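Local coordinates for DNA polymerase (PDB 5MDN), which probably catalyses template-directed DNA synthesis, adding nucleotides from deoxyribonucleoside triphosphates to a growing DNA strand and releasing diphosphate, at residues R164-D169 / V216-E221; F235-L240 / L251-L256; R664-K669 / Y745-Q750. All blocks are in the same frame, centred on the assembly; numbering follows the deposited sequence.

Contact 1: R164-D169 / V216-E221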
# COMPACT_ATOMS: atom_id res chain seq x y z
N ARG A 164 -22.98 -0.09 1.16
CA ARG A 164 -23.11 0.58 2.45
C ARG A 164 -21.72 0.68 3.08
O ARG A 164 -21.14 -0.34 3.47
CB ARG A 164 -24.08 -0.18 3.35
CG ARG A 164 -25.52 -0.17 2.85
CD ARG A 164 -26.49 -0.61 3.94
NE ARG A 164 -26.44 -2.05 4.19
CZ ARG A 164 -27.06 -2.97 3.45
NH1 ARG A 164 -27.78 -2.60 2.40
NH2 ARG A 164 -26.95 -4.25 3.75
N VAL A 165 -21.20 1.90 3.16
CA VAL A 165 -19.85 2.16 3.64
C VAL A 165 -19.93 2.74 5.04
O VAL A 165 -20.78 3.59 5.33
CB VAL A 165 -19.10 3.10 2.69
CG1 VAL A 165 -17.65 3.26 3.12
CG2 VAL A 165 -19.18 2.59 1.26
N LEU A 166 -19.04 2.27 5.92
CA LEU A 166 -18.96 2.74 7.30
C LEU A 166 -17.52 3.14 7.60
O LEU A 166 -16.62 2.30 7.53
CB LEU A 166 -19.43 1.67 8.28
CG LEU A 166 -19.32 2.05 9.76
CD1 LEU A 166 -20.58 2.74 10.23
CD2 LEU A 166 -19.00 0.83 10.62
N ALA A 167 -17.32 4.42 7.92
CA ALA A 167 -16.05 4.90 8.44
C ALA A 167 -16.10 4.92 9.96
O ALA A 167 -17.14 5.20 10.56
CB ALA A 167 -15.74 6.30 7.90
N PHE A 168 -14.96 4.63 10.58
CA PHE A 168 -14.89 4.64 12.04
C PHE A 168 -13.51 5.10 12.48
O PHE A 168 -12.50 4.83 11.82
CB PHE A 168 -15.23 3.26 12.63
CG PHE A 168 -14.07 2.31 12.66
CD1 PHE A 168 -13.64 1.67 11.51
CD2 PHE A 168 -13.42 2.03 13.85
CE1 PHE A 168 -12.58 0.78 11.55
CE2 PHE A 168 -12.36 1.15 13.90
CZ PHE A 168 -11.94 0.52 12.74
N ASP A 169 -13.49 5.79 13.62
CA ASP A 169 -12.26 6.28 14.23
C ASP A 169 -12.36 6.08 15.73
O ASP A 169 -13.46 6.11 16.30
CB ASP A 169 -12.02 7.76 13.89
CG ASP A 169 -10.63 8.22 14.26
OD1 ASP A 169 -9.66 7.79 13.59
OD2 ASP A 169 -10.50 9.02 15.20
N VAL A 216 -20.53 -2.31 18.19
CA VAL A 216 -20.97 -3.60 17.65
C VAL A 216 -22.43 -3.53 17.22
O VAL A 216 -22.80 -3.99 16.14
CB VAL A 216 -20.74 -4.72 18.69
CG1 VAL A 216 -21.34 -6.02 18.19
CG2 VAL A 216 -19.25 -4.88 18.96
N ASP A 217 -23.28 -2.94 18.06
CA ASP A 217 -24.70 -2.84 17.72
C ASP A 217 -24.92 -1.98 16.48
O ASP A 217 -25.80 -2.28 15.67
CB ASP A 217 -25.49 -2.29 18.91
CG ASP A 217 -25.72 -3.32 19.99
OD1 ASP A 217 -25.90 -4.51 19.65
OD2 ASP A 217 -25.73 -2.95 21.19
N PHE A 218 -24.13 -0.91 16.32
CA PHE A 218 -24.30 -0.05 15.15
C PHE A 218 -23.91 -0.78 13.87
O PHE A 218 -24.60 -0.66 12.85
CB PHE A 218 -23.49 1.23 15.32
CG PHE A 218 -23.83 2.29 14.29
CD1 PHE A 218 -24.84 3.21 14.54
CD2 PHE A 218 -23.14 2.35 13.09
CE1 PHE A 218 -25.15 4.17 13.60
CE2 PHE A 218 -23.45 3.32 12.15
CZ PHE A 218 -24.46 4.23 12.41
N VAL A 219 -22.79 -1.51 13.89
CA VAL A 219 -22.36 -2.26 12.71
C VAL A 219 -23.42 -3.28 12.32
O VAL A 219 -23.76 -3.43 11.14
CB VAL A 219 -20.99 -2.92 12.96
CG1 VAL A 219 -20.63 -3.84 11.81
CG2 VAL A 219 -19.92 -1.86 13.16
N LYS A 220 -23.97 -3.99 13.31
CA LYS A 220 -25.04 -4.94 13.03
C LYS A 220 -26.31 -4.23 12.57
O LYS A 220 -27.05 -4.76 11.74
CB LYS A 220 -25.32 -5.80 14.26
CG LYS A 220 -24.15 -6.66 14.71
CD LYS A 220 -24.57 -7.61 15.82
CE LYS A 220 -25.03 -6.85 17.05
NZ LYS A 220 -25.30 -7.76 18.20
N GLU A 221 -26.56 -3.04 13.10
CA GLU A 221 -27.77 -2.29 12.76
C GLU A 221 -27.68 -1.76 11.33
O GLU A 221 -28.61 -1.92 10.54
CB GLU A 221 -27.95 -1.13 13.75
CG GLU A 221 -29.26 -0.37 13.68
CD GLU A 221 -30.44 -1.25 14.07
OE1 GLU A 221 -30.23 -2.17 14.89
OE2 GLU A 221 -31.56 -1.02 13.57
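Leu166, on a strand of the exonuclease domain, sends its two methyl groups to two different side chains of helix 209-222, Phe218 and Val219. The backbones approach most closely at Leu166 and Val219, whose CA atoms lie 8.1 Å apart, a separation that side chains have to bridge. Leu166 does most of this: its side chain leaves the strand toward the helix, and with CG anti to the backbone N (chi1 177°) the fork of the side chain carries on in that direction.

One prong, CD1, reaches the rim of the Phe218 ring. Leu166 CD1 lies 3.5 Å from Phe218 CE2 and 3.9 Å from Phe218 CD2, near the plane of the ring, so the methyl meets the ring edge and not a face. Phe218 likewise holds CG anti to its backbone N (chi1 -168°), which swings the ring out from the helix to that meeting point. The other prong, Leu166 CD2, rests against CG2 of Val219 at 3.8 Å, the two side chains running at about a right angle to each other.

Further residues enclose the same group. Val191 and Thr193 of strand 186-193 touch both Leu166 and Phe218, while Pro224 touches Leu166 and Val219. Backbone hydrogen bonds from Leu166 to Val226 and Val228 hold its strand beside the parallel strand 226-229 in the mixed sheet of this RNase H-like fold.

Three residues farther along the strand, Asp169 belongs to a magnesium site seen for this protein, although that ion is not bound in this chain. The touching atoms here are all carbon, with no polar or charged group spanning the gap. Helix and sheet are therefore joined at this point by dispersion forces and exclusion of water, without a directed bond between the two segments.

Contact 2: F235-L240 / L251-L256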
# COMPACT_ATOMS: atom_id res chain seq x y z
N PHE A 235 -3.54 -0.20 14.27
CA PHE A 235 -3.83 0.07 15.68
C PHE A 235 -5.26 -0.31 16.06
O PHE A 235 -5.45 -1.09 17.00
CB PHE A 235 -3.57 1.55 15.99
CG PHE A 235 -3.69 1.89 17.46
CD1 PHE A 235 -4.91 2.26 18.00
CD2 PHE A 235 -2.58 1.83 18.29
CE1 PHE A 235 -5.02 2.57 19.35
CE2 PHE A 235 -2.69 2.14 19.64
CZ PHE A 235 -3.91 2.51 20.16
N ASP A 236 -6.27 0.26 15.38
CA ASP A 236 -7.64 0.20 15.87
C ASP A 236 -8.11 -1.24 16.09
O ASP A 236 -8.50 -1.62 17.20
CB ASP A 236 -8.57 0.93 14.90
CG ASP A 236 -8.31 2.42 14.86
OD1 ASP A 236 -7.35 2.88 15.52
OD2 ASP A 236 -9.07 3.14 14.18
N TRP A 237 -8.09 -2.06 15.03
CA TRP A 237 -8.56 -3.44 15.17
C TRP A 237 -7.75 -4.24 16.18
O TRP A 237 -8.36 -4.92 17.02
CB TRP A 237 -8.59 -4.12 13.80
CG TRP A 237 -9.74 -3.71 12.93
CD1 TRP A 237 -9.67 -3.23 11.65
CD2 TRP A 237 -11.13 -3.74 13.27
NE1 TRP A 237 -10.93 -2.96 11.18
CE2 TRP A 237 -11.85 -3.26 12.16
CE3 TRP A 237 -11.84 -4.12 14.42
CZ2 TRP A 237 -13.24 -3.16 12.15
CZ3 TRP A 237 -13.22 -4.01 14.40
CH2 TRP A 237 -13.90 -3.54 13.28
N PRO A 238 -6.41 -4.24 16.16
CA PRO A 238 -5.68 -4.96 17.22
C PRO A 238 -6.03 -4.49 18.62
O PRO A 238 -6.05 -5.31 19.55
CB PRO A 238 -4.21 -4.69 16.89
CG PRO A 238 -4.19 -4.38 15.44
CD PRO A 238 -5.49 -3.72 15.13
N TYR A 239 -6.31 -3.20 18.81
CA TYR A 239 -6.64 -2.71 20.14
C TYR A 239 -8.04 -3.15 20.56
O TYR A 239 -8.24 -3.70 21.65
CB TYR A 239 -6.51 -1.19 20.20
CG TYR A 239 -6.35 -0.67 21.60
CD1 TYR A 239 -7.45 -0.36 22.38
CD2 TYR A 239 -5.09 -0.52 22.16
CE1 TYR A 239 -7.30 0.10 23.67
CE2 TYR A 239 -4.92 -0.06 23.45
CZ TYR A 239 -6.04 0.25 24.20
OH TYR A 239 -5.88 0.71 25.49
N LEU A 240 -9.04 -2.90 19.70
CA LEU A 240 -10.41 -3.29 20.03
C LEU A 240 -10.53 -4.80 20.22
O LEU A 240 -11.29 -5.26 21.07
CB LEU A 240 -11.37 -2.81 18.94
CG LEU A 240 -11.62 -1.30 18.88
CD1 LEU A 240 -12.15 -0.90 17.52
CD2 LEU A 240 -12.56 -0.86 19.99
N LEU A 251 -16.65 -8.86 20.30
CA LEU A 251 -16.56 -7.91 19.20
C LEU A 251 -17.12 -8.53 17.92
O LEU A 251 -16.44 -8.70 16.91
CB LEU A 251 -15.12 -7.46 19.01
CG LEU A 251 -14.81 -6.28 18.09
CD1 LEU A 251 -15.62 -5.05 18.48
CD2 LEU A 251 -13.32 -5.96 18.09
N ARG A 252 -18.40 -8.89 17.98
CA ARG A 252 -19.07 -9.65 16.92
C ARG A 252 -19.60 -8.67 15.88
O ARG A 252 -20.73 -8.21 15.96
CB ARG A 252 -20.19 -10.51 17.49
CG ARG A 252 -19.72 -11.57 18.47
CD ARG A 252 -20.91 -12.37 18.98
NE ARG A 252 -21.92 -11.51 19.60
CZ ARG A 252 -23.07 -11.18 19.02
NH1 ARG A 252 -23.36 -11.63 17.81
NH2 ARG A 252 -23.93 -10.39 19.65
N VAL A 253 -18.76 -8.35 14.89
CA VAL A 253 -19.12 -7.36 13.88
C VAL A 253 -19.33 -7.94 12.49
O VAL A 253 -19.94 -7.27 11.65
CB VAL A 253 -18.07 -6.22 13.83
CG1 VAL A 253 -18.07 -5.44 15.14
CG2 VAL A 253 -16.69 -6.78 13.54
N ASP A 254 -18.84 -9.15 12.21
CA ASP A 254 -18.98 -9.68 10.86
C ASP A 254 -20.41 -10.20 10.63
O ASP A 254 -21.25 -10.22 11.53
CB ASP A 254 -17.91 -10.74 10.58
CG ASP A 254 -18.14 -12.06 11.31
OD1 ASP A 254 -19.29 -12.44 11.62
OD2 ASP A 254 -17.13 -12.76 11.55
N ARG A 255 -20.68 -10.63 9.39
CA ARG A 255 -22.04 -10.98 8.99
C ARG A 255 -22.51 -12.34 9.51
O ARG A 255 -23.69 -12.66 9.35
CB ARG A 255 -22.19 -10.91 7.47
CG ARG A 255 -22.26 -9.48 6.96
CD ARG A 255 -23.08 -9.38 5.68
NE ARG A 255 -23.28 -7.99 5.27
CZ ARG A 255 -22.79 -7.43 4.17
NH1 ARG A 255 -22.04 -8.14 3.33
NH2 ARG A 255 -23.05 -6.16 3.90
N LEU A 256 -21.63 -13.14 10.11
CA LEU A 256 -22.04 -14.39 10.75
C LEU A 256 -21.80 -14.33 12.25
O LEU A 256 -21.43 -15.32 12.89
CB LEU A 256 -21.32 -15.59 10.13
CG LEU A 256 -21.58 -15.95 8.66
CD1 LEU A 256 -23.07 -15.95 8.35
CD2 LEU A 256 -20.81 -15.03 7.70
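Leu251 brings CD2 against both Leu240 and Trp237, and these apolar touches fasten the loop after helix 232-247 back onto that helix. Leu251 CD2 is 3.8 Å from Leu240 CB and 3.7 Å from the carbonyl oxygen Leu240 O, so it leans on backbone as well as side chain. Leu251 CD2 also stands 4.2 Å from Trp237 CZ3, at the edge of the indole and near its plane. Val253 adds CG2, 4.3 Å from Trp237 CH2.

The aromatic contacts extend beyond the pair of segments: the indole meets the ring of Phe168, their planes at about 45°, and the side chain of Phe215 touches it from helix 209-222.

Polar bonds fix the partners separately. Trp237 NE1 pairs with Asn275 OD1, which limits rotation of the indole. In the loop, Asp254 OD1 accepts from Leu256 N at 2.9 Å, an Asx turn whose donor sits 41° out of the carboxylate plane; Gly258 N is a second partner of OD1.

Asp236, part of a magnesium site seen for this protein though that ion is not bound to this chain, immediately precedes Trp237. The chemistry is thus divided: carbon surfaces close the contact, whereas hydrogen bonds orient the indole and shape the Asx turn without joining the two segments.

Contact 3: R664-K669 / Y745-Q750; sequences RLKAYK and YYIEKQ
Ile747 meets Leu665 where helix 647-666 comes to its end in a Schellman motif, in the C-terminal part of the chain that in family B polymerases generally forms the thumb. The evidence for the motif is the positive phi of Tyr668 (59°) together with two bonds back into the last turn: Lys669 N to Arg664 O at 3.2 Å, and a weak one from Tyr668 N to Leu665 O.

The side chain of Ile747 can be followed outward from helix 743-756, setting out toward segment 664-669. From CB, the longer branch leaves anti to the carbonyl carbon (chi1 -74°), and its first atom, Ile747 CG1, already comes within 3.9 Å of Leu665 CD2. Ile747 CD1 is likewise 3.9 Å from Leu665 CD2 and is 4.1 Å from Lys666 CG. One leucine methyl therefore faces two successive carbons of the isoleucine, the side chains sliding past each other in opposite directions, while the lysine chain crosses at about a right angle.

Leu665 CD2 further reaches Tyr746 CB at 4.2 Å. The tyrosine ring itself leads elsewhere, its OH making a weak hydrogen bond to Ile718 N. Val743, one turn earlier in the second helix, touches both Leu665 and Lys666, and Phe670 touches Leu665 as the chain leaves the motif.

The second helix, which widens into a pi-type turn at 747-750, has a polar clasp of its own: Lys749 lays CD over one face of the Tyr745 ring, toward its rim, and donates from Lys749 NZ to Tyr745 OH at 2.8 Å.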
# COMPACT_ATOMS: atom_id res chain seq x y z
N ARG A 664 12.21 34.02 19.50
CA ARG A 664 11.12 33.65 20.40
C ARG A 664 11.47 32.45 21.27
O ARG A 664 10.89 32.28 22.34
CB ARG A 664 9.84 33.31 19.64
CG ARG A 664 9.92 32.02 18.85
CD ARG A 664 8.55 31.50 18.49
NE ARG A 664 8.63 30.25 17.74
CZ ARG A 664 8.63 29.05 18.31
NH1 ARG A 664 8.57 28.95 19.63
NH2 ARG A 664 8.71 27.95 17.57
N LEU A 665 12.41 31.61 20.82
CA LEU A 665 12.77 30.43 21.59
C LEU A 665 13.62 30.81 22.80
O LEU A 665 13.44 30.26 23.89
CB LEU A 665 13.52 29.43 20.70
CG LEU A 665 13.62 27.97 21.14
CD1 LEU A 665 12.24 27.40 21.44
CD2 LEU A 665 14.32 27.14 20.08
N LYS A 666 14.53 31.77 22.63
CA LYS A 666 15.30 32.28 23.75
C LYS A 666 14.48 33.23 24.62
O LYS A 666 14.85 33.46 25.78
CB LYS A 666 16.56 32.99 23.25
CG LYS A 666 17.69 32.03 22.92
CD LYS A 666 18.99 32.77 22.64
CE LYS A 666 20.15 31.80 22.46
NZ LYS A 666 21.40 32.50 22.05
N ALA A 667 13.38 33.77 24.10
CA ALA A 667 12.48 34.61 24.88
C ALA A 667 11.47 33.81 25.68
O ALA A 667 10.63 34.40 26.37
CB ALA A 667 11.75 35.59 23.96
N TYR A 668 11.54 32.48 25.60
CA TYR A 668 10.68 31.57 26.36
C TYR A 668 9.20 31.82 26.05
O TYR A 668 8.40 32.15 26.93
CB TYR A 668 10.96 31.70 27.86
CG TYR A 668 12.40 31.42 28.25
CD1 TYR A 668 12.93 30.14 28.18
CD2 TYR A 668 13.23 32.45 28.68
CE1 TYR A 668 14.25 29.89 28.53
CE2 TYR A 668 14.55 32.21 29.03
CZ TYR A 668 15.05 30.93 28.96
OH TYR A 668 16.36 30.69 29.31
N LYS A 669 8.85 31.64 24.78
CA LYS A 669 7.46 31.71 24.33
C LYS A 669 7.06 30.46 23.57
O LYS A 669 6.06 30.47 22.84
CB LYS A 669 7.24 32.93 23.44
CG LYS A 669 5.78 33.34 23.30
CD LYS A 669 5.55 34.17 22.05
CE LYS A 669 5.83 33.27 20.84
NZ LYS A 669 5.49 33.88 19.53
N TYR A 745 20.52 23.71 23.54
CA TYR A 745 20.45 22.44 22.83
C TYR A 745 19.59 22.56 21.58
O TYR A 745 20.01 22.18 20.48
CB TYR A 745 19.89 21.37 23.76
CG TYR A 745 19.82 19.96 23.19
CD1 TYR A 745 18.79 19.58 22.34
CD2 TYR A 745 20.76 19.00 23.55
CE1 TYR A 745 18.72 18.29 21.83
CE2 TYR A 745 20.69 17.71 23.06
CZ TYR A 745 19.68 17.36 22.20
OH TYR A 745 19.62 16.08 21.70
N TYR A 746 18.37 23.10 21.73
CA TYR A 746 17.41 23.09 20.63
C TYR A 746 17.75 24.06 19.51
O TYR A 746 17.30 23.86 18.38
CB TYR A 746 16.01 23.40 21.18
CG TYR A 746 15.38 22.21 21.86
CD1 TYR A 746 15.69 20.92 21.47
CD2 TYR A 746 14.49 22.37 22.91
CE1 TYR A 746 15.13 19.82 22.09
CE2 TYR A 746 13.92 21.28 23.54
CZ TYR A 746 14.24 20.01 23.12
OH TYR A 746 13.68 18.91 23.74
N ILE A 747 18.55 25.10 19.78
CA ILE A 747 19.01 25.96 18.70
C ILE A 747 20.20 25.36 17.97
O ILE A 747 20.27 25.39 16.74
CB ILE A 747 19.32 27.38 19.23
CG1 ILE A 747 18.02 28.12 19.54
CG2 ILE A 747 20.16 28.16 18.23
CD1 ILE A 747 17.84 28.45 20.98
N GLU A 748 21.13 24.76 18.71
CA GLU A 748 22.42 24.42 18.11
C GLU A 748 22.40 23.13 17.31
O GLU A 748 22.96 23.08 16.21
CB GLU A 748 23.50 24.34 19.19
CG GLU A 748 23.83 25.67 19.84
CD GLU A 748 24.89 25.55 20.91
OE1 GLU A 748 25.33 24.41 21.18
OE2 GLU A 748 25.29 26.59 21.48
N LYS A 749 21.77 22.06 17.81
CA LYS A 749 21.96 20.77 17.15
C LYS A 749 20.74 20.26 16.38
O LYS A 749 20.80 19.14 15.87
CB LYS A 749 22.44 19.71 18.14
CG LYS A 749 21.55 19.43 19.33
CD LYS A 749 22.30 18.55 20.31
CE LYS A 749 22.66 17.19 19.71
NZ LYS A 749 21.47 16.30 19.57
N GLN A 750 19.66 21.05 16.26
CA GLN A 750 18.58 20.64 15.36
C GLN A 750 17.88 21.77 14.62
O GLN A 750 17.71 21.66 13.40
CB GLN A 750 17.54 19.75 16.05
CG GLN A 750 17.95 18.31 15.86
CD GLN A 750 18.55 18.10 14.45
OE1 GLN A 750 17.91 18.41 13.44
NE2 GLN A 750 19.78 17.61 14.40

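From the N terminus, contact 1 comes first, closing a 46-residue excursion that includes strands 186-193 and 198-202 and bringing helix 209-222 back to the sheet. Contact 2 follows with a short closure of ten residues, most of them the end of helix 232-247. The two are in series, neither nested nor crossed, yet they touch in space: Val216 CG2 lies 3.7 Å from Leu251 CD1, so helix 209-222 links them within the exonuclease domain. Contact 3 closes 75 residues much later, joining helices 647-666 and 743-756 in the polymerase part of the chain. Its centre is about 47 Å from that of contact 1 and about 45 Å from that of contact 2.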